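Local coordinates for protein alpha-ketoglutarate-dependent 2,4-dichlorophenoxyacetate dioxygenase (Bradyrhizobium diazoefficiens, PDB 5BKE) that probably oxidises aryloxyalkanoate herbicides such as 2,4-dichlorophenoxyacetate, using 2-oxoglutarate and oxygen at a single metal centre, here holding manganese, at residues T2-Q7 with Q15-D20; N136-N141 with R268-Q273; C167-M172 with V194-V199. All blocks are in the same frame, centred on the assembly; numbering follows the deposited sequence.

In the fold
The three contacts lie well apart, their centres 29 to 34 Å from one another, and none touches another. Contact 1 is a surface hairpin at one edge of the seven-stranded mixed sheet, away from the metal site. Contact 3 joins two strands of a separate antiparallel sheet, on the far side of the chain's centre from both other contacts; its His169 side chain is about 8 Å from that of the manganese ligand His115 and about 12 Å from the metal. Contact 2 joins two loops and comes closest to the pocket: the Tyr269 side chain is about 6 Å from the bound N-oxalylglycine and about 11 Å from the manganese.

Contact 1: residues T2-Q7 with Q15-D20; sequences TIAIRQ and QVSGLD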
ATOM      1  N   THR C   2      30.270   0.081  20.659  1.00 66.16           N
ATOM      2  CA  THR C   2      30.423  -0.534  19.323  1.00 57.08           C
ATOM      3  C   THR C   2      31.806  -0.344  18.700  1.00 50.13           C
ATOM      4  O   THR C   2      32.385   0.737  18.775  1.00 49.70           O
ATOM      5  CB  THR C   2      29.379  -0.021  18.308  1.00 58.50           C
ATOM      6  OG1 THR C   2      29.386   1.413  18.303  1.00 61.84           O
ATOM      7  CG2 THR C   2      27.982  -0.536  18.632  1.00 59.40           C
ATOM      8  N   ILE C   3      32.315  -1.404  18.073  1.00 42.73           N
ATOM      9  CA  ILE C   3      33.571  -1.353  17.307  1.00 37.30           C
ATOM     10  C   ILE C   3      33.333  -0.755  15.907  1.00 33.45           C
ATOM     11  O   ILE C   3      32.222  -0.850  15.368  1.00 30.68           O
ATOM     12  CB  ILE C   3      34.275  -2.742  17.230  1.00 37.83           C
ATOM     13  CG1 ILE C   3      33.391  -3.791  16.520  1.00 36.52           C
ATOM     14  CG2 ILE C   3      34.708  -3.185  18.631  1.00 37.87           C
ATOM     15  CD1 ILE C   3      34.021  -5.161  16.335  1.00 37.83           C
ATOM     16  N   ALA C   4      34.369  -0.144  15.332  1.00 30.38           N
ATOM     17  CA  ALA C   4      34.265   0.490  14.011  1.00 29.31           C
ATOM     18  C   ALA C   4      34.254  -0.546  12.885  1.00 28.60           C
ATOM     19  O   ALA C   4      35.199  -1.341  12.749  1.00 28.80           O
ATOM     20  CB  ALA C   4      35.370   1.520  13.805  1.00 27.43           C
ATOM     21  N   ILE C   5      33.168  -0.541  12.106  1.00 27.62           N
ATOM     22  CA  ILE C   5      32.965  -1.463  10.977  1.00 27.61           C
ATOM     23  C   ILE C   5      32.469  -0.711   9.735  1.00 29.34           C
ATOM     24  O   ILE C   5      31.459   0.012   9.783  1.00 30.53           O
ATOM     25  CB  ILE C   5      31.967  -2.608  11.319  1.00 27.16           C
ATOM     26  CG1 ILE C   5      32.456  -3.439  12.511  1.00 25.76           C
ATOM     27  CG2 ILE C   5      31.746  -3.527  10.116  1.00 26.84           C
ATOM     28  CD1 ILE C   5      31.336  -4.089  13.293  1.00 26.97           C
ATOM     29  N   ARG C   6      33.180  -0.893   8.625  1.00 30.64           N
ATOM     30  CA  ARG C   6      32.742  -0.418   7.325  1.00 30.35           C
ATOM     31  C   ARG C   6      32.354  -1.608   6.439  1.00 29.22           C
ATOM     32  O   ARG C   6      33.134  -2.540   6.269  1.00 28.07           O
ATOM     33  CB  ARG C   6      33.848   0.424   6.680  1.00 33.57           C
ATOM     34  CG  ARG C   6      33.431   1.146   5.407  1.00 36.83           C
ATOM     35  CD  ARG C   6      34.561   1.995   4.852  1.00 39.95           C
ATOM     36  NE  ARG C   6      34.825   1.613   3.466  1.00 45.86           N
ATOM     37  CZ  ARG C   6      36.002   1.206   2.986  1.00 47.43           C
ATOM     38  NH1 ARG C   6      37.085   1.158   3.761  1.00 47.33           N
ATOM     39  NH2 ARG C   6      36.100   0.870   1.703  1.00 47.10           N
ATOM     40  N   GLN C   7      31.150  -1.567   5.871  1.00 28.57           N
ATOM     41  CA  GLN C   7      30.683  -2.625   4.967  1.00 26.73           C
ATOM     42  C   GLN C   7      31.387  -2.541   3.621  1.00 25.59           C
ATOM     43  O   GLN C   7      31.567  -1.449   3.084  1.00 25.76           O
ATOM     44  CB  GLN C   7      29.168  -2.568   4.794  1.00 27.93           C
ATOM     45  CG  GLN C   7      28.585  -3.834   4.174  1.00 29.02           C
ATOM     46  CD  GLN C   7      27.077  -3.905   4.268  1.00 28.56           C
ATOM     47  OE1 GLN C   7      26.481  -3.458   5.243  1.00 29.20           O
ATOM     48  NE2 GLN C   7      26.453  -4.478   3.254  1.00 28.79           N
ATOM     49  N   GLN C  15      34.681  -4.401   7.321  1.00 25.44           N
ATOM     50  CA  GLN C  15      36.069  -4.062   7.624  1.00 26.25           C
ATOM     51  C   GLN C  15      36.125  -3.517   9.035  1.00 26.04           C
ATOM     52  O   GLN C  15      35.388  -2.586   9.381  1.00 25.59           O
ATOM     53  CB  GLN C  15      36.629  -3.045   6.625  1.00 28.21           C
ATOM     54  CG  GLN C  15      38.095  -2.694   6.846  1.00 31.17           C
ATOM     55  CD  GLN C  15      38.676  -1.868   5.714  1.00 33.62           C
ATOM     56  OE1 GLN C  15      38.811  -2.342   4.582  1.00 36.63           O
ATOM     57  NE2 GLN C  15      39.040  -0.632   6.018  1.00 34.03           N
ATOM     58  N   VAL C  16      36.997  -4.106   9.850  1.00 24.39           N
ATOM     59  CA  VAL C  16      37.092  -3.740  11.262  1.00 23.61           C
ATOM     60  C   VAL C  16      38.365  -2.948  11.546  1.00 23.72           C
ATOM     61  O   VAL C  16      39.451  -3.330  11.115  1.00 25.75           O
ATOM     62  CB  VAL C  16      37.031  -4.980  12.182  1.00 22.48           C
ATOM     63  CG1 VAL C  16      36.909  -4.557  13.635  1.00 21.94           C
ATOM     64  CG2 VAL C  16      35.865  -5.880  11.805  1.00 22.79           C
ATOM     65  N   SER C  17      38.230  -1.866  12.302  1.00 24.14           N
ATOM     66  CA  SER C  17      39.389  -1.079  12.721  1.00 25.21           C
ATOM     67  C   SER C  17      39.339  -0.800  14.214  1.00 24.04           C
ATOM     68  O   SER C  17      38.282  -0.911  14.830  1.00 23.66           O
ATOM     69  CB  SER C  17      39.474   0.231  11.915  1.00 27.25           C
ATOM     70  OG  SER C  17      38.257   0.948  12.006  1.00 30.05           O
ATOM     71  N   GLY C  18      40.488  -0.463  14.795  1.00 23.84           N
ATOM     72  CA  GLY C  18      40.560  -0.076  16.203  1.00 24.71           C
ATOM     73  C   GLY C  18      40.895  -1.218  17.153  1.00 25.89           C
ATOM     74  O   GLY C  18      40.985  -0.999  18.353  1.00 26.51           O
ATOM     75  N   LEU C  19      41.075  -2.431  16.623  1.00 25.62           N
ATOM     76  CA  LEU C  19      41.450  -3.588  17.454  1.00 25.29           C
ATOM     77  C   LEU C  19      42.849  -4.085  17.140  1.00 25.27           C
ATOM     78  O   LEU C  19      43.236  -4.195  15.980  1.00 26.39           O
ATOM     79  CB  LEU C  19      40.457  -4.744  17.300  1.00 24.18           C
ATOM     80  CG  LEU C  19      38.994  -4.591  17.720  1.00 24.04           C
ATOM     81  CD1 LEU C  19      38.279  -5.903  17.447  1.00 24.21           C
ATOM     82  CD2 LEU C  19      38.813  -4.197  19.179  1.00 23.79           C
ATOM     83  N   ASP C  20      43.602  -4.382  18.186  1.00 25.65           N
ATOM     84  CA  ASP C  20      44.945  -4.912  18.035  1.00 26.64           C
ATOM     85  C   ASP C  20      44.899  -6.391  18.432  1.00 26.36           C
ATOM     86  O   ASP C  20      44.758  -6.723  19.613  1.00 24.85           O
ATOM     87  CB  ASP C  20      45.916  -4.081  18.893  1.00 27.83           C
ATOM     88  CG  ASP C  20      47.298  -4.703  19.029  1.00 28.07           C
ATOM     89  OD1 ASP C  20      47.748  -5.482  18.147  1.00 27.94           O
ATOM     90  OD2 ASP C  20      47.948  -4.374  20.039  1.00 28.71           O
TER
HETATM   91  O   HOH W   1      36.680  -0.302  16.842  1.00 28.43           O
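Arg6 and Gln15 pair as antiparallel, hydrogen-bonded neighbours: Arg6 N donates to Gln15 O at 2.9 Å, and Gln15 N returns a bond to Arg6 O at 2.6 Å. The axes of strands 4-7 and 15-17 approach to 4.7 Å, and their directions differ by 157°. Next comes the non-hydrogen-bonded pair Ile5 and Val16, where Ile5 CA sits 3.1 Å from Gln15 O in a CA-H...O contact. Ser17 N still reaches Ala4 O at 3.1 Å, but the return link is made through a water that accepts from Ala4 N and donates to Ser17 O. The result is a beta hairpin whose strand 4-7 is outermost in the mixed sheet of this cupin-clan fold, while Val16 bonds onward through its backbone to Val44. Branched aliphatic residues suit the face turned to the protein. Ile3 places CG1 between its backbone N and carbonyl carbon; this turn (chi1 61°) swings Ile3 CD1 across to Val16 CG1, 4.0 Å away. Ile5 CG1 meets Val16 CG2 at 4.3 Å, and helix 27-40 covers Ile5 with Ala36 and Tyr40. On the other, more exposed face, which suits long polar chains, Arg6 and Gln15 run side by side in the same direction, guanidinium and amide planes 81° apart. Arg6 NH1 and Gln15 NE2, 3.5 Å apart, are both donors and make no bond; Gln15 OE1 instead accepts a weak one from His46.

Contact 2: residues N136-N141 with R268-Q273; sequences NPTGGN and RYDQSQ
Asn136 reaches Asp270 with one end of its amide and braces its own loop with the other. With CG anti to the backbone N (chi1 -171°), the group faces the 268-273 loop, where Asn136 ND2 donates to Asp270 O at 3.0 Å with the acceptor in the amide plane. Asn136 OD1 turns back to accept from Thr138 N at 2.9 Å, an Asx turn that shapes its own loop; asparagine suits the place because it offers donor and acceptor on one short arm. ND2 also lies near Gln273 O, but at a poor angle, and that oxygen accepts from Asn90. Two backbone bonds complete the join. Asp270 N donates nearly head-on to Thr138 O at 3.2 Å, whereas Gly140 N meets Arg268 O, also at 3.2 Å, from well above the carbonyl plane (52° out of it). Here Gly139 passes so close to Arg268 O that a beta carbon would clash, and Gly140 has a positive phi, so both positions suit glycine. Asp270 organises the type I turn to Gln273: Asp270 OD1 accepts from Ser272 OG at 2.7 Å and from Ser272 N, an Asx turn, both donors arriving over the same face of the carboxylate. The Gln273 side chain crosses Pro137 at about a right angle, Gln273 OE1 lying 3.4 Å from the ring's CG. The Arg268 guanidinium forms a salt bridge with Glu226 of the second subunit. Tyr269 CB lies beside Gly140 N, while its ring makes a cation-pi contact with Arg275, which also donates to Gly140 O. Since Arg275 lines the N-oxalylglycine pocket, these strand-connecting loops probably form a second shell behind it, the 2-oxoglutarate site expected of a TauD/TfdA dioxygenase.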
ATOM      1  N   ASN C 136      51.726 -13.864  -1.862  1.00 38.09           N
ATOM      2  CA  ASN C 136      52.049 -14.176  -3.237  1.00 39.56           C
ATOM      3  C   ASN C 136      51.519 -13.031  -4.123  1.00 42.57           C
ATOM      4  O   ASN C 136      50.307 -12.796  -4.162  1.00 41.49           O
ATOM      5  CB  ASN C 136      51.431 -15.524  -3.624  1.00 39.73           C
ATOM      6  CG  ASN C 136      51.896 -16.030  -4.983  1.00 41.06           C
ATOM      7  OD1 ASN C 136      51.990 -15.277  -5.959  1.00 41.80           O
ATOM      8  ND2 ASN C 136      52.151 -17.332  -5.061  1.00 41.89           N
ATOM      9  N   PRO C 137      52.424 -12.312  -4.832  1.00 45.70           N
ATOM     10  CA  PRO C 137      51.996 -11.163  -5.642  1.00 45.32           C
ATOM     11  C   PRO C 137      51.407 -11.505  -7.022  1.00 45.41           C
ATOM     12  O   PRO C 137      50.943 -10.600  -7.712  1.00 48.21           O
ATOM     13  CB  PRO C 137      53.282 -10.355  -5.787  1.00 45.58           C
ATOM     14  CG  PRO C 137      54.361 -11.381  -5.793  1.00 45.94           C
ATOM     15  CD  PRO C 137      53.894 -12.486  -4.878  1.00 46.41           C
ATOM     16  N   THR C 138      51.424 -12.779  -7.414  1.00 46.20           N
ATOM     17  CA  THR C 138      50.887 -13.206  -8.712  1.00 47.56           C
ATOM     18  C   THR C 138      49.653 -14.076  -8.507  1.00 48.09           C
ATOM     19  O   THR C 138      49.730 -15.320  -8.565  1.00 49.68           O
ATOM     20  CB  THR C 138      51.945 -13.939  -9.591  1.00 49.44           C
ATOM     21  OG1 THR C 138      53.158 -13.179  -9.626  1.00 52.93           O
ATOM     22  CG2 THR C 138      51.443 -14.143 -11.037  1.00 48.23           C
ATOM     23  N   GLY C 139      48.524 -13.409  -8.260  1.00 45.18           N
ATOM     24  CA  GLY C 139      47.232 -14.079  -8.082  1.00 41.37           C
ATOM     25  C   GLY C 139      46.911 -14.458  -6.647  1.00 38.03           C
ATOM     26  O   GLY C 139      47.407 -13.830  -5.696  1.00 36.52           O
ATOM     27  N   GLY C 140      46.067 -15.480  -6.497  1.00 35.44           N
ATOM     28  CA  GLY C 140      45.656 -15.982  -5.184  1.00 32.62           C
ATOM     29  C   GLY C 140      44.784 -15.052  -4.352  1.00 30.90           C
ATOM     30  O   GLY C 140      44.917 -15.010  -3.124  1.00 30.87           O
ATOM     31  N   ASN C 141      43.903 -14.297  -5.016  1.00 28.84           N
ATOM     32  CA  ASN C 141      42.808 -13.593  -4.335  1.00 27.58           C
ATOM     33  C   ASN C 141      41.927 -14.633  -3.637  1.00 26.45           C
ATOM     34  O   ASN C 141      41.766 -15.754  -4.138  1.00 25.90           O
ATOM     35  CB  ASN C 141      41.932 -12.809  -5.326  1.00 26.53           C
ATOM     36  CG  ASN C 141      42.607 -11.567  -5.899  1.00 27.06           C
ATOM     37  OD1 ASN C 141      43.655 -11.106  -5.437  1.00 26.96           O
ATOM     38  ND2 ASN C 141      41.979 -11.009  -6.918  1.00 27.10           N
ATOM     39  N   ARG C 268      43.619 -18.946  -8.868  1.00 35.82           N
ATOM     40  CA  ARG C 268      44.916 -19.430  -9.367  1.00 38.36           C
ATOM     41  C   ARG C 268      46.063 -18.484  -9.024  1.00 36.60           C
ATOM     42  O   ARG C 268      45.931 -17.264  -9.123  1.00 36.06           O
ATOM     43  CB  ARG C 268      44.859 -19.690 -10.877  1.00 43.60           C
ATOM     44  CG  ARG C 268      44.451 -21.116 -11.247  1.00 50.21           C
ATOM     45  CD  ARG C 268      44.202 -21.321 -12.746  1.00 55.12           C
ATOM     46  NE  ARG C 268      45.117 -20.569 -13.621  1.00 61.98           N
ATOM     47  CZ  ARG C 268      46.359 -20.939 -13.949  1.00 65.92           C
ATOM     48  NH1 ARG C 268      46.889 -22.072 -13.487  1.00 68.27           N
ATOM     49  NH2 ARG C 268      47.082 -20.162 -14.746  1.00 66.28           N
ATOM     50  N   TYR C 269      47.159 -19.064  -8.549  1.00 37.64           N
ATOM     51  CA  TYR C 269      48.374 -18.322  -8.238  1.00 36.88           C
ATOM     52  C   TYR C 269      49.608 -19.052  -8.764  1.00 36.18           C
ATOM     53  O   TYR C 269      49.548 -20.250  -9.045  1.00 34.78           O
ATOM     54  CB  TYR C 269      48.479 -18.000  -6.734  1.00 37.98           C
ATOM     55  CG  TYR C 269      48.497 -19.184  -5.772  1.00 39.83           C
ATOM     56  CD1 TYR C 269      47.305 -19.699  -5.238  1.00 39.48           C
ATOM     57  CD2 TYR C 269      49.711 -19.765  -5.359  1.00 40.43           C
ATOM     58  CE1 TYR C 269      47.317 -20.772  -4.346  1.00 39.93           C
ATOM     59  CE2 TYR C 269      49.731 -20.838  -4.467  1.00 40.55           C
ATOM     60  CZ  TYR C 269      48.532 -21.337  -3.963  1.00 40.78           C
ATOM     61  OH  TYR C 269      48.547 -22.393  -3.077  1.00 40.39           O
ATOM     62  N   ASP C 270      50.703 -18.304  -8.910  1.00 37.89           N
ATOM     63  CA  ASP C 270      51.999 -18.802  -9.378  1.00 38.62           C
ATOM     64  C   ASP C 270      52.615 -19.682  -8.307  1.00 37.85           C
ATOM     65  O   ASP C 270      52.992 -19.193  -7.241  1.00 39.30           O
ATOM     66  CB  ASP C 270      52.922 -17.608  -9.674  1.00 41.56           C
ATOM     67  CG  ASP C 270      54.182 -17.984 -10.462  1.00 42.07           C
ATOM     68  OD1 ASP C 270      54.594 -19.162 -10.491  1.00 42.35           O
ATOM     69  OD2 ASP C 270      54.772 -17.063 -11.056  1.00 44.04           O
ATOM     70  N   GLN C 271      52.729 -20.975  -8.596  1.00 39.60           N
ATOM     71  CA  GLN C 271      53.196 -21.952  -7.604  1.00 41.87           C
ATOM     72  C   GLN C 271      54.695 -21.828  -7.228  1.00 44.12           C
ATOM     73  O   GLN C 271      55.094 -22.201  -6.116  1.00 42.10           O
ATOM     74  CB  GLN C 271      52.785 -23.378  -8.028  1.00 40.39           C
ATOM     75  CG  GLN C 271      53.107 -24.526  -7.061  1.00 41.02           C
ATOM     76  CD  GLN C 271      52.803 -24.247  -5.588  1.00 41.38           C
ATOM     77  OE1 GLN C 271      51.742 -23.717  -5.229  1.00 41.06           O
ATOM     78  NE2 GLN C 271      53.742 -24.623  -4.722  1.00 40.69           N
ATOM     79  N   SER C 272      55.500 -21.251  -8.124  1.00 45.33           N
ATOM     80  CA  SER C 272      56.941 -21.053  -7.881  1.00 47.06           C
ATOM     81  C   SER C 272      57.290 -20.002  -6.805  1.00 46.45           C
ATOM     82  O   SER C 272      58.426 -19.975  -6.314  1.00 46.73           O
ATOM     83  CB  SER C 272      57.676 -20.746  -9.192  1.00 48.33           C
ATOM     84  OG  SER C 272      57.207 -19.540  -9.764  1.00 49.63           O
ATOM     85  N   GLN C 273      56.324 -19.153  -6.442  1.00 45.38           N
ATOM     86  CA  GLN C 273      56.533 -18.113  -5.418  1.00 44.74           C
ATOM     87  C   GLN C 273      55.889 -18.437  -4.059  1.00 41.97           C
ATOM     88  O   GLN C 273      54.797 -19.016  -4.027  1.00 42.16           O
ATOM     89  CB  GLN C 273      56.054 -16.761  -5.926  1.00 47.16           C
ATOM     90  CG  GLN C 273      57.082 -16.088  -6.812  1.00 51.50           C
ATOM     91  CD  GLN C 273      56.593 -14.771  -7.347  1.00 53.88           C
ATOM     92  OE1 GLN C 273      56.659 -13.748  -6.662  1.00 58.81           O
ATOM     93  NE2 GLN C 273      56.100 -14.781  -8.582  1.00 53.97           N
TER

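Contact 3: residues C167-M172 with V194-V199; sequences CEHSLM and VLQRLV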
ATOM      1  N   CYS C 167      22.724 -33.568   1.493  1.00 27.05           N
ATOM      2  CA  CYS C 167      23.930 -33.822   0.686  1.00 27.04           C
ATOM      3  C   CYS C 167      24.937 -34.709   1.422  1.00 26.92           C
ATOM      4  O   CYS C 167      25.049 -34.646   2.644  1.00 27.08           O
ATOM      5  CB  CYS C 167      24.610 -32.504   0.298  1.00 27.25           C
ATOM      6  SG  CYS C 167      23.586 -31.307  -0.597  1.00 28.16           S
ATOM      7  N   GLU C 168      25.670 -35.517   0.659  1.00 27.92           N
ATOM      8  CA  GLU C 168      26.803 -36.291   1.167  1.00 28.43           C
ATOM      9  C   GLU C 168      28.107 -35.546   0.887  1.00 26.55           C
ATOM     10  O   GLU C 168      28.451 -35.295  -0.271  1.00 24.96           O
ATOM     11  CB  GLU C 168      26.833 -37.694   0.547  1.00 32.06           C
ATOM     12  CG  GLU C 168      25.600 -38.519   0.877  1.00 38.28           C
ATOM     13  CD  GLU C 168      25.720 -40.009   0.570  1.00 43.25           C
ATOM     14  OE1 GLU C 168      26.848 -40.520   0.346  1.00 46.57           O
ATOM     15  OE2 GLU C 168      24.657 -40.675   0.576  1.00 44.67           O
ATOM     16  N   HIS C 169      28.809 -35.175   1.954  1.00 25.89           N
ATOM     17  CA  HIS C 169      30.060 -34.431   1.843  1.00 26.86           C
ATOM     18  C   HIS C 169      31.260 -35.334   2.147  1.00 27.99           C
ATOM     19  O   HIS C 169      31.266 -36.057   3.153  1.00 28.38           O
ATOM     20  CB  HIS C 169      30.107 -33.276   2.832  1.00 25.64           C
ATOM     21  CG  HIS C 169      29.140 -32.166   2.555  1.00 26.89           C
ATOM     22  ND1 HIS C 169      29.552 -30.877   2.291  1.00 25.88           N
ATOM     23  CD2 HIS C 169      27.784 -32.133   2.564  1.00 26.03           C
ATOM     24  CE1 HIS C 169      28.493 -30.101   2.138  1.00 26.85           C
ATOM     25  NE2 HIS C 169      27.408 -30.838   2.307  1.00 26.63           N
ATOM     26  N   SER C 170      32.274 -35.257   1.287  1.00 28.45           N
ATOM     27  CA  SER C 170      33.540 -35.952   1.470  1.00 29.52           C
ATOM     28  C   SER C 170      34.664 -35.221   0.739  1.00 30.07           C
ATOM     29  O   SER C 170      34.460 -34.716  -0.376  1.00 28.21           O
ATOM     30  CB  SER C 170      33.442 -37.380   0.928  1.00 29.86           C
ATOM     31  OG  SER C 170      34.697 -38.031   0.978  1.00 30.53           O
ATOM     32  N   LEU C 171      35.851 -35.208   1.351  1.00 30.52           N
ATOM     33  CA  LEU C 171      37.079 -34.766   0.667  1.00 31.17           C
ATOM     34  C   LEU C 171      37.346 -35.523  -0.633  1.00 32.30           C
ATOM     35  O   LEU C 171      37.953 -34.977  -1.555  1.00 32.98           O
ATOM     36  CB  LEU C 171      38.298 -34.837   1.587  1.00 32.00           C
ATOM     37  CG  LEU C 171      38.465 -33.659   2.553  1.00 32.60           C
ATOM     38  CD1 LEU C 171      39.314 -34.036   3.757  1.00 32.62           C
ATOM     39  CD2 LEU C 171      39.027 -32.423   1.859  1.00 32.49           C
ATOM     40  N   MET C 172      36.854 -36.757  -0.720  1.00 33.07           N
ATOM     41  CA  MET C 172      36.971 -37.566  -1.938  1.00 33.83           C
ATOM     42  C   MET C 172      36.156 -37.013  -3.116  1.00 33.03           C
ATOM     43  O   MET C 172      36.512 -37.237  -4.278  1.00 32.58           O
ATOM     44  CB  MET C 172      36.586 -39.023  -1.662  1.00 36.32           C
ATOM     45  CG  MET C 172      37.440 -39.731  -0.612  1.00 39.55           C
ATOM     46  SD  MET C 172      37.169 -41.525  -0.522  1.00 43.40           S
ATOM     47  CE  MET C 172      35.607 -41.648   0.352  1.00 40.43           C
ATOM     48  N   VAL C 194      29.827 -37.800   4.990  1.00 28.62           N
ATOM     49  CA  VAL C 194      28.877 -37.384   6.024  1.00 27.66           C
ATOM     50  C   VAL C 194      27.664 -36.665   5.417  1.00 27.77           C
ATOM     51  O   VAL C 194      27.729 -36.135   4.295  1.00 27.15           O
ATOM     52  CB  VAL C 194      29.519 -36.509   7.140  1.00 28.19           C
ATOM     53  CG1 VAL C 194      30.730 -37.199   7.760  1.00 27.66           C
ATOM     54  CG2 VAL C 194      29.871 -35.117   6.631  1.00 27.75           C
ATOM     55  N   LEU C 195      26.564 -36.670   6.163  1.00 27.64           N
ATOM     56  CA  LEU C 195      25.315 -36.043   5.731  1.00 28.36           C
ATOM     57  C   LEU C 195      25.234 -34.619   6.252  1.00 28.18           C
ATOM     58  O   LEU C 195      25.630 -34.350   7.388  1.00 29.16           O
ATOM     59  CB  LEU C 195      24.090 -36.855   6.190  1.00 28.68           C
ATOM     60  CG  LEU C 195      23.931 -38.323   5.733  1.00 30.05           C
ATOM     61  CD1 LEU C 195      22.652 -38.934   6.300  1.00 29.83           C
ATOM     62  CD2 LEU C 195      23.978 -38.491   4.219  1.00 28.20           C
ATOM     63  N   GLN C 196      24.762 -33.708   5.398  1.00 27.03           N
ATOM     64  CA  GLN C 196      24.489 -32.318   5.769  1.00 26.70           C
ATOM     65  C   GLN C 196      23.251 -31.855   5.033  1.00 26.09           C
ATOM     66  O   GLN C 196      23.042 -32.219   3.872  1.00 26.93           O
ATOM     67  CB  GLN C 196      25.650 -31.363   5.415  1.00 26.62           C
ATOM     68  CG  GLN C 196      27.046 -31.748   5.911  1.00 26.70           C
ATOM     69  CD  GLN C 196      27.331 -31.386   7.368  1.00 25.86           C
ATOM     70  OE1 GLN C 196      26.488 -30.836   8.076  1.00 26.03           O
ATOM     71  NE2 GLN C 196      28.540 -31.690   7.813  1.00 24.46           N
ATOM     72  N   ARG C 197      22.441 -31.044   5.706  1.00 26.71           N
ATOM     73  CA  ARG C 197      21.307 -30.351   5.076  1.00 27.36           C
ATOM     74  C   ARG C 197      21.800 -29.423   3.968  1.00 26.23           C
ATOM     75  O   ARG C 197      22.835 -28.766   4.127  1.00 25.97           O
ATOM     76  CB  ARG C 197      20.549 -29.514   6.106  1.00 28.20           C
ATOM     77  CG  ARG C 197      19.828 -30.295   7.195  1.00 31.83           C
ATOM     78  CD  ARG C 197      18.534 -30.934   6.707  1.00 33.52           C
ATOM     79  NE  ARG C 197      17.557 -29.963   6.197  1.00 34.18           N
ATOM     80  CZ  ARG C 197      16.694 -29.287   6.950  1.00 35.03           C
ATOM     81  NH1 ARG C 197      16.684 -29.454   8.263  1.00 35.97           N
ATOM     82  NH2 ARG C 197      15.845 -28.430   6.388  1.00 34.11           N
ATOM     83  N   LEU C 198      21.060 -29.386   2.857  1.00 25.05           N
ATOM     84  CA  LEU C 198      21.295 -28.423   1.787  1.00 24.43           C
ATOM     85  C   LEU C 198      20.880 -27.023   2.223  1.00 24.29           C
ATOM     86  O   LEU C 198      21.482 -26.032   1.810  1.00 23.99           O
ATOM     87  CB  LEU C 198      20.547 -28.840   0.513  1.00 25.23           C
ATOM     88  CG  LEU C 198      20.704 -28.035  -0.790  1.00 26.42           C
ATOM     89  CD1 LEU C 198      22.161 -27.873  -1.214  1.00 26.42           C
ATOM     90  CD2 LEU C 198      19.891 -28.660  -1.925  1.00 26.15           C
ATOM     91  N   VAL C 199      19.849 -26.950   3.060  1.00 24.44           N
ATOM     92  CA  VAL C 199      19.346 -25.677   3.575  1.00 24.20           C
ATOM     93  C   VAL C 199      19.529 -25.647   5.087  1.00 24.47           C
ATOM     94  O   VAL C 199      19.010 -26.518   5.809  1.00 25.08           O
ATOM     95  CB  VAL C 199      17.867 -25.440   3.192  1.00 23.94           C
ATOM     96  CG1 VAL C 199      17.369 -24.104   3.746  1.00 23.95           C
ATOM     97  CG2 VAL C 199      17.692 -25.487   1.679  1.00 22.92           C
TER
HETATM   98  O   HOH W   2      24.835 -29.421   2.331  1.00 20.93           O
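His169 and Gln196 meet at about a right angle, with Gln196 CG over one face of the imidazole in a CH-pi contact, 3.9 Å from the ring centroid and 30° off its normal. A CG anti to the carbonyl carbon (chi1 -52°) carries Gln196 there. His169 NE2 hydrogen-bonds a water lying in the ring plane at 2.9 Å, and the water donates to Arg197 O. Histidine suits the place, offering a flat face and two nitrogens with different partners. Beside them Cys167 SG packs on Leu198 CD1 at 3.8 Å, a small buried sulfur against a leucine that also touches Leu231 and Leu234 of helix 224-238. Beneath these side chains the backbones form an antiparallel ladder in the four-stranded sheet: Cys167 with Gln196 and His169 with Val194 are each doubly hydrogen-bonded, and between them the non-hydrogen-bonded pair Glu168 and Leu195 brings Glu168 CG alongside Leu195 CD2 at 3.7 Å. Further out, Ser119 bonds both partners, its OG to His169 ND1 and its O to Gln196 NE2, and Thr288 binds Gln196 OE1. Replacing His169 by an alanine would probably open a gap over Gln196 CG and deprive the bridging water and Ser119 OG of their ring nitrogen partners.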